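Local coordinates for protein D-galactonate dehydratase family member RspA (Pantoea ananatis, PDB 3T6C) that has low in vitro D-gluconate dehydratase activity, removing water to give 2-dehydro-3-deoxy-D-gluconate with the help of one magnesium ion per subunit, at residues N26-T34 / A80-P88; L131-G139 / N361-P369. One frame throughout, in Å; residues are numbered along the deposited sequence.

Contact 1. Residues N26-T34 / A80-P88; sequences NLFITNVKT and APFLIGKDP
Ile29 is gripped through both its backbone N and its backbone O by the turn that ends a helix, so an outermost strand of the sheet within this chain gains partners that are not a strand. The strand 29-37 belongs to the three-stranded antiparallel sheet of the enolase-superfamily N-terminal capping domain, and the turn is a type II beta turn, Leu83 to Lys86, that starts on the last residue of helix 68-83. Ile29 N donates to Lys86 O at 2.9 Å, and Gly85 N donates to Ile29 O in a straighter bond, 166° at the hydrogen. On the other edge of the strand, Thr30 and Asn31 both face Glu50 in a classic beta bulge. The Ile29 side chain packs against residues of the turn and Pro88: its CD1 lies 4.0 Å from Leu83 CB, CG1 slides past Pro88 CB, and CG2, anti to the backbone N, meets Ile84 CD1, the two side chains crossing at about a right angle. Farther along, Val32 sets its CB 3.6 Å from Ala80 CB and turns CG2 across Leu83 CD1. Leu121 and Ile117 of helix 108-129 join this apolar cluster. At the other end Pro88 CG lies 3.9 Å from Leu27 CB. Lys86 folds back along its own segment, its NZ donating to Phe82 O at 2.9 Å and standing 3.3 Å above the plane of the Phe82 ring, over its centre.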
loop_
_atom_site.group_PDB
_atom_site.type_symbol
_atom_site.label_atom_id
_atom_site.label_comp_id
_atom_site.label_asym_id
_atom_site.label_seq_id
_atom_site.Cartn_x
_atom_site.Cartn_y
_atom_site.Cartn_z
ATOM N N ASN A 26 1.224 -34.959 -39.460
ATOM C CA ASN A 26 1.240 -36.415 -39.589
ATOM C C ASN A 26 -0.005 -37.086 -38.986
ATOM O O ASN A 26 -0.832 -37.613 -39.730
ATOM C CB ASN A 26 2.520 -37.003 -38.991
ATOM C CG ASN A 26 2.674 -38.490 -39.276
ATOM O OD1 ASN A 26 1.749 -39.139 -39.772
ATOM N ND2 ASN A 26 3.848 -39.038 -38.951
ATOM N N LEU A 27 -0.152 -37.083 -37.658
ATOM C CA LEU A 27 -1.419 -37.544 -37.069
ATOM C C LEU A 27 -2.449 -36.449 -37.209
ATOM O O LEU A 27 -2.122 -35.259 -37.246
ATOM C CB LEU A 27 -1.285 -37.801 -35.560
ATOM C CG LEU A 27 -0.323 -38.905 -35.159
ATOM C CD1 LEU A 27 -0.059 -38.909 -33.651
ATOM C CD2 LEU A 27 -0.876 -40.250 -35.607
ATOM N N PHE A 28 -3.706 -36.850 -37.247
ATOM C CA PHE A 28 -4.829 -35.914 -37.167
ATOM C C PHE A 28 -5.980 -36.573 -36.427
ATOM O O PHE A 28 -6.036 -37.814 -36.327
ATOM C CB PHE A 28 -5.288 -35.404 -38.560
ATOM C CG PHE A 28 -5.694 -36.468 -39.500
ATOM C CD1 PHE A 28 -4.768 -37.039 -40.366
ATOM C CD2 PHE A 28 -7.016 -36.882 -39.569
ATOM C CE1 PHE A 28 -5.150 -38.039 -41.258
ATOM C CE2 PHE A 28 -7.393 -37.869 -40.489
ATOM C CZ PHE A 28 -6.476 -38.433 -41.305
ATOM N N ILE A 29 -6.812 -35.747 -35.790
ATOM C CA ILE A 29 -7.924 -36.241 -34.974
ATOM C C ILE A 29 -9.083 -36.658 -35.890
ATOM O O ILE A 29 -9.468 -35.952 -36.839
ATOM C CB ILE A 29 -8.393 -35.098 -34.046
ATOM C CG1 ILE A 29 -7.250 -34.787 -33.042
ATOM C CG2 ILE A 29 -9.687 -35.482 -33.356
ATOM C CD1 ILE A 29 -7.536 -33.560 -32.159
ATOM N N THR A 30 -9.513 -37.913 -35.722
ATOM C CA THR A 30 -10.620 -38.416 -36.516
ATOM C C THR A 30 -11.997 -38.493 -35.858
ATOM O O THR A 30 -13.024 -38.489 -36.563
ATOM C CB THR A 30 -10.274 -39.811 -37.016
ATOM O OG1 THR A 30 -10.030 -40.687 -35.905
ATOM C CG2 THR A 30 -9.035 -39.770 -37.921
ATOM N N ASN A 31 -12.007 -38.549 -34.532
ATOM C CA ASN A 31 -13.277 -38.685 -33.802
ATOM C C ASN A 31 -13.058 -38.218 -32.389
ATOM O O ASN A 31 -11.995 -38.442 -31.874
ATOM C CB ASN A 31 -13.718 -40.181 -33.810
ATOM C CG ASN A 31 -15.180 -40.366 -33.393
ATOM O OD1 ASN A 31 -16.095 -40.129 -34.193
ATOM N ND2 ASN A 31 -15.410 -40.818 -32.160
ATOM N N VAL A 32 -14.068 -37.631 -31.767
ATOM C CA VAL A 32 -14.009 -37.257 -30.363
ATOM C C VAL A 32 -15.312 -37.701 -29.783
ATOM O O VAL A 32 -16.386 -37.331 -30.298
ATOM C CB VAL A 32 -13.867 -35.723 -30.160
ATOM C CG1 VAL A 32 -13.952 -35.332 -28.631
ATOM C CG2 VAL A 32 -12.571 -35.245 -30.823
ATOM N N LYS A 33 -15.255 -38.467 -28.701
ATOM C CA LYS A 33 -16.520 -38.811 -28.043
ATOM C C LYS A 33 -16.514 -38.731 -26.527
ATOM O O LYS A 33 -15.478 -38.751 -25.890
ATOM C CB LYS A 33 -16.989 -40.168 -28.460
ATOM C CG LYS A 33 -16.211 -41.263 -27.864
ATOM C CD LYS A 33 -16.950 -42.544 -28.206
ATOM C CE LYS A 33 -16.066 -43.704 -28.065
ATOM N NZ LYS A 33 -16.533 -44.860 -28.915
ATOM N N THR A 34 -17.703 -38.640 -25.953
ATOM C CA THR A 34 -17.846 -38.557 -24.504
ATOM C C THR A 34 -18.496 -39.848 -24.013
ATOM O O THR A 34 -19.488 -40.302 -24.589
ATOM C CB THR A 34 -18.775 -37.422 -24.097
ATOM O OG1 THR A 34 -18.338 -36.170 -24.649
ATOM C CG2 THR A 34 -18.835 -37.318 -22.594
ATOM N N ALA A 80 -15.895 -31.301 -29.907
ATOM C CA ALA A 80 -15.645 -32.447 -30.792
ATOM C C ALA A 80 -15.578 -31.980 -32.281
ATOM O O ALA A 80 -14.557 -32.201 -32.926
ATOM C CB ALA A 80 -16.738 -33.539 -30.586
ATOM N N PRO A 81 -16.635 -31.302 -32.820
ATOM C CA PRO A 81 -16.525 -30.873 -34.217
ATOM C C PRO A 81 -15.375 -29.889 -34.452
ATOM O O PRO A 81 -14.765 -29.852 -35.544
ATOM C CB PRO A 81 -17.904 -30.234 -34.533
ATOM C CG PRO A 81 -18.565 -30.015 -33.176
ATOM C CD PRO A 81 -17.987 -31.075 -32.267
ATOM N N PHE A 82 -15.074 -29.073 -33.434
ATOM C CA PHE A 82 -13.958 -28.101 -33.510
ATOM C C PHE A 82 -12.635 -28.811 -33.761
ATOM O O PHE A 82 -11.713 -28.234 -34.372
ATOM C CB PHE A 82 -13.927 -27.374 -32.161
ATOM C CG PHE A 82 -12.797 -26.381 -31.990
ATOM C CD1 PHE A 82 -11.677 -26.699 -31.232
ATOM C CD2 PHE A 82 -12.917 -25.095 -32.481
ATOM C CE1 PHE A 82 -10.637 -25.778 -31.019
ATOM C CE2 PHE A 82 -11.898 -24.150 -32.285
ATOM C CZ PHE A 82 -10.755 -24.470 -31.541
ATOM N N LEU A 83 -12.481 -30.024 -33.234
ATOM C CA LEU A 83 -11.179 -30.722 -33.316
ATOM C C LEU A 83 -10.930 -31.596 -34.530
ATOM O O LEU A 83 -9.771 -31.874 -34.891
ATOM C CB LEU A 83 -10.978 -31.621 -32.087
ATOM C CG LEU A 83 -10.883 -30.837 -30.779
ATOM C CD1 LEU A 83 -11.046 -31.755 -29.607
ATOM C CD2 LEU A 83 -9.520 -30.120 -30.732
ATOM N N ILE A 84 -11.996 -31.985 -35.224
ATOM C CA ILE A 84 -11.826 -32.990 -36.238
ATOM C C ILE A 84 -10.923 -32.444 -37.354
ATOM O O ILE A 84 -11.111 -31.298 -37.821
ATOM C CB ILE A 84 -13.190 -33.447 -36.816
ATOM C CG1 ILE A 84 -14.107 -33.981 -35.711
ATOM C CG2 ILE A 84 -12.917 -34.505 -37.908
ATOM C CD1 ILE A 84 -13.483 -35.109 -34.907
ATOM N N GLY A 85 -9.934 -33.262 -37.749
ATOM C CA GLY A 85 -8.968 -32.945 -38.778
ATOM C C GLY A 85 -7.745 -32.226 -38.289
ATOM O O GLY A 85 -6.816 -32.028 -39.075
ATOM N N LYS A 86 -7.726 -31.789 -37.030
ATOM C CA LYS A 86 -6.548 -31.099 -36.465
ATOM C C LYS A 86 -5.436 -31.996 -35.994
ATOM O O LYS A 86 -5.687 -33.132 -35.595
ATOM C CB LYS A 86 -6.989 -30.180 -35.314
ATOM C CG LYS A 86 -7.797 -28.997 -35.871
ATOM C CD LYS A 86 -8.293 -28.095 -34.759
ATOM C CE LYS A 86 -9.064 -26.927 -35.394
ATOM N NZ LYS A 86 -9.742 -26.106 -34.341
ATOM N N ASP A 87 -4.191 -31.491 -36.069
ATOM C CA ASP A 87 -3.019 -32.238 -35.575
ATOM C C ASP A 87 -3.022 -32.182 -34.036
ATOM O O ASP A 87 -2.944 -31.095 -33.469
ATOM C CB ASP A 87 -1.751 -31.563 -36.131
ATOM C CG ASP A 87 -0.485 -32.260 -35.741
ATOM O OD1 ASP A 87 -0.517 -33.180 -34.889
ATOM O OD2 ASP A 87 0.572 -31.853 -36.293
ATOM N N PRO A 88 -3.144 -33.326 -33.353
ATOM C CA PRO A 88 -3.143 -33.338 -31.868
ATOM C C PRO A 88 -1.814 -32.887 -31.251
ATOM O O PRO A 88 -1.780 -32.658 -30.053
ATOM C CB PRO A 88 -3.457 -34.810 -31.523
ATOM C CG PRO A 88 -2.889 -35.586 -32.721
ATOM C CD PRO A 88 -3.170 -34.689 -33.926
#

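Contact 2. Residues L131-G139 / N361-P369; sequences LPVYELLGG and NMHLDLSSP
Tyr134 and His363 meet obliquely, their ring planes at 53° and centroids 4.9 Å apart, with Tyr134 CD2 over one face of the imidazole near its rim. The same imidazole accepts a hydrogen bond through ND1 from Tyr134 N at 3.0 Å, the donor lying 26° out of the ring plane. One tyrosine therefore holds the histidine by both backbone and side chain. With CG between its backbone N and carbonyl carbon (chi1 66°), the phenol ring is placed beside Leu366, whose CD1 makes a CH-pi contact over a face, 4.1 Å from the centroid. Val133 N comes to the imidazole edge in its plane. Pro132 CB touches His363 CE1 from an oblique direction. These groups join the short helix 133-136, which follows the long helix 108-129, to helix 355-367, one of the helices of the enolase-type barrel domain. Beyond the rings, Ser367 fits against Leu137: its OG is 3.4 Å from Leu137 CB. Leu137 CD1 also touches Leu364 CD2, while Leu137 O accepts a hydrogen bond from Lys332 NZ of the neighbouring helix 328-340. At the C-terminal end of helix 355-367, Ser367 CA approaches Gly139 O in a C-H...O contact of 3.3 Å.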
loop_
_atom_site.group_PDB
_atom_site.type_symbol
_atom_site.label_atom_id
_atom_site.label_comp_id
_atom_site.label_asym_id
_atom_site.label_seq_id
_atom_site.Cartn_x
_atom_site.Cartn_y
_atom_site.Cartn_z
ATOM N N LEU A 131 6.387 -42.549 -23.926
ATOM C CA LEU A 131 6.788 -42.161 -22.577
ATOM C C LEU A 131 5.538 -41.789 -21.781
ATOM O O LEU A 131 4.605 -41.222 -22.355
ATOM C CB LEU A 131 7.681 -40.899 -22.657
ATOM C CG LEU A 131 9.090 -41.128 -23.209
ATOM C CD1 LEU A 131 9.786 -39.755 -23.350
ATOM C CD2 LEU A 131 9.941 -42.121 -22.415
ATOM N N PRO A 132 5.553 -42.045 -20.447
ATOM C CA PRO A 132 4.506 -41.507 -19.575
ATOM C C PRO A 132 4.470 -39.985 -19.643
ATOM O O PRO A 132 5.524 -39.368 -19.840
ATOM C CB PRO A 132 4.996 -41.907 -18.174
ATOM C CG PRO A 132 5.803 -43.221 -18.402
ATOM C CD PRO A 132 6.548 -42.842 -19.687
ATOM N N VAL A 133 3.291 -39.398 -19.454
ATOM C CA VAL A 133 3.186 -37.937 -19.410
ATOM C C VAL A 133 4.128 -37.379 -18.334
ATOM O O VAL A 133 4.764 -36.356 -18.588
ATOM C CB VAL A 133 1.744 -37.495 -19.167
ATOM C CG1 VAL A 133 1.667 -36.001 -18.837
ATOM C CG2 VAL A 133 0.898 -37.755 -20.472
ATOM N N TYR A 134 4.276 -38.020 -17.168
ATOM C CA TYR A 134 5.252 -37.460 -16.172
ATOM C C TYR A 134 6.648 -37.321 -16.705
ATOM O O TYR A 134 7.401 -36.473 -16.217
ATOM C CB TYR A 134 5.217 -38.239 -14.834
ATOM C CG TYR A 134 5.674 -39.667 -14.891
ATOM C CD1 TYR A 134 7.018 -39.986 -15.006
ATOM C CD2 TYR A 134 4.750 -40.704 -14.764
ATOM C CE1 TYR A 134 7.419 -41.284 -15.069
ATOM C CE2 TYR A 134 5.135 -42.024 -14.775
ATOM C CZ TYR A 134 6.463 -42.306 -14.942
ATOM O OH TYR A 134 6.878 -43.608 -14.980
ATOM N N GLU A 135 7.044 -38.162 -17.675
ATOM C CA GLU A 135 8.372 -38.007 -18.259
ATOM C C GLU A 135 8.478 -36.794 -19.149
ATOM O O GLU A 135 9.565 -36.244 -19.315
ATOM C CB GLU A 135 8.802 -39.234 -19.067
ATOM C CG GLU A 135 8.950 -40.448 -18.204
ATOM C CD GLU A 135 10.156 -40.474 -17.296
ATOM O OE1 GLU A 135 10.846 -39.449 -17.127
ATOM O OE2 GLU A 135 10.469 -41.571 -16.759
ATOM N N LEU A 136 7.358 -36.377 -19.762
ATOM C CA LEU A 136 7.384 -35.149 -20.589
ATOM C C LEU A 136 7.420 -33.862 -19.769
ATOM O O LEU A 136 7.852 -32.822 -20.250
ATOM C CB LEU A 136 6.133 -35.113 -21.445
ATOM C CG LEU A 136 5.874 -36.385 -22.231
ATOM C CD1 LEU A 136 4.538 -36.209 -23.004
ATOM C CD2 LEU A 136 7.020 -36.692 -23.182
ATOM N N LEU A 137 6.923 -33.932 -18.539
ATOM C CA LEU A 137 6.725 -32.797 -17.637
ATOM C C LEU A 137 7.903 -32.504 -16.701
ATOM O O LEU A 137 7.763 -31.696 -15.797
ATOM C CB LEU A 137 5.441 -32.920 -16.808
ATOM C CG LEU A 137 4.161 -33.019 -17.632
ATOM C CD1 LEU A 137 3.032 -33.200 -16.680
ATOM C CD2 LEU A 137 3.944 -31.790 -18.486
ATOM N N GLY A 138 9.034 -33.152 -16.931
ATOM C CA GLY A 138 10.212 -33.031 -16.093
ATOM C C GLY A 138 10.724 -34.302 -15.461
ATOM O O GLY A 138 11.823 -34.288 -14.954
ATOM N N GLY A 139 10.012 -35.417 -15.589
ATOM C CA GLY A 139 10.494 -36.660 -15.004
ATOM C C GLY A 139 10.164 -36.759 -13.513
ATOM O O GLY A 139 9.604 -35.823 -12.905
ATOM N N ASN A 361 -3.571 -36.249 -12.085
ATOM C CA ASN A 361 -3.099 -35.639 -10.825
ATOM C C ASN A 361 -1.738 -36.207 -10.463
ATOM O O ASN A 361 -0.815 -35.478 -10.070
ATOM C CB ASN A 361 -4.005 -35.945 -9.640
ATOM C CG ASN A 361 -5.324 -35.242 -9.690
ATOM O OD1 ASN A 361 -5.509 -34.228 -10.372
ATOM N ND2 ASN A 361 -6.259 -35.733 -8.849
ATOM N N MET A 362 -1.612 -37.534 -10.562
ATOM C CA MET A 362 -0.414 -38.189 -10.062
ATOM C C MET A 362 0.805 -37.965 -10.982
ATOM O O MET A 362 1.934 -37.955 -10.489
ATOM C CB MET A 362 -0.678 -39.686 -9.839
ATOM C CG MET A 362 -1.522 -39.845 -8.577
ATOM S SD MET A 362 -1.811 -41.553 -8.216
ATOM C CE MET A 362 -2.848 -41.380 -6.734
ATOM N N HIS A 363 0.574 -37.823 -12.301
ATOM C CA HIS A 363 1.668 -37.499 -13.212
ATOM C C HIS A 363 2.203 -36.094 -12.946
ATOM O O HIS A 363 3.418 -35.891 -12.959
ATOM C CB HIS A 363 1.241 -37.675 -14.653
ATOM C CG HIS A 363 1.231 -39.108 -15.094
ATOM N ND1 HIS A 363 1.846 -39.537 -16.258
ATOM C CD2 HIS A 363 0.678 -40.209 -14.532
ATOM C CE1 HIS A 363 1.662 -40.842 -16.399
ATOM N NE2 HIS A 363 0.943 -41.276 -15.373
ATOM N N LEU A 364 1.310 -35.148 -12.684
ATOM C CA LEU A 364 1.733 -33.824 -12.184
ATOM C C LEU A 364 2.461 -33.969 -10.859
ATOM O O LEU A 364 3.544 -33.385 -10.679
ATOM C CB LEU A 364 0.530 -32.894 -12.017
ATOM C CG LEU A 364 -0.026 -32.354 -13.355
ATOM C CD1 LEU A 364 -1.532 -32.088 -13.173
ATOM C CD2 LEU A 364 0.717 -31.085 -13.736
ATOM N N ASP A 365 1.882 -34.712 -9.921
ATOM C CA ASP A 365 2.524 -34.895 -8.628
ATOM C C ASP A 365 3.937 -35.430 -8.733
ATOM O O ASP A 365 4.824 -34.947 -8.026
ATOM C CB ASP A 365 1.746 -35.908 -7.781
ATOM C CG ASP A 365 0.379 -35.425 -7.334
ATOM O OD1 ASP A 365 0.093 -34.208 -7.277
ATOM O OD2 ASP A 365 -0.432 -36.340 -6.982
ATOM N N LEU A 366 4.161 -36.442 -9.587
ATOM C CA LEU A 366 5.514 -36.986 -9.742
ATOM C C LEU A 366 6.525 -35.976 -10.281
ATOM O O LEU A 366 7.724 -36.069 -9.901
ATOM C CB LEU A 366 5.488 -38.218 -10.644
ATOM C CG LEU A 366 4.889 -39.438 -9.977
ATOM C CD1 LEU A 366 4.730 -40.524 -11.042
ATOM C CD2 LEU A 366 5.860 -39.957 -8.899
ATOM N N SER A 367 6.069 -35.067 -11.158
ATOM C CA SER A 367 6.981 -34.174 -11.871
ATOM C C SER A 367 7.118 -32.788 -11.249
ATOM O O SER A 367 7.889 -31.946 -11.754
ATOM C CB SER A 367 6.587 -34.092 -13.358
ATOM O OG SER A 367 5.242 -33.647 -13.472
ATOM N N SER A 368 6.369 -32.521 -10.163
ATOM C CA SER A 368 6.418 -31.188 -9.533
ATOM C C SER A 368 7.352 -31.116 -8.341
ATOM O O SER A 368 7.167 -31.833 -7.368
ATOM C CB SER A 368 5.003 -30.834 -8.999
ATOM O OG SER A 368 4.123 -30.564 -10.053
ATOM N N PRO A 369 8.315 -30.176 -8.365
ATOM C CA PRO A 369 9.171 -30.092 -7.175
ATOM C C PRO A 369 8.361 -29.744 -5.902
ATOM O O PRO A 369 8.690 -30.190 -4.798
ATOM C CB PRO A 369 10.138 -28.940 -7.481
ATOM C CG PRO A 369 9.971 -28.636 -8.893
ATOM C CD PRO A 369 8.693 -29.232 -9.431
#

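Overall arrangement
Contact 1 closes before contact 2 opens along the chain, and the two do not touch: their centres are 25 Å apart and their nearest atoms about 10 Å. Helix 108-129 links them, since it packs on Ile29, Val32, Leu83 and Pro88 of contact 1 and on Leu136 and Leu137 of contact 2. Contact 1 lies wholly within the N-terminal domain, partly buried and about 28 Å from the centre of the chain. Contact 2 is buried and bridges to the C-terminal domain, whose barrel carries the magnesium site. Each lies beside a different neighbouring subunit of the octamer.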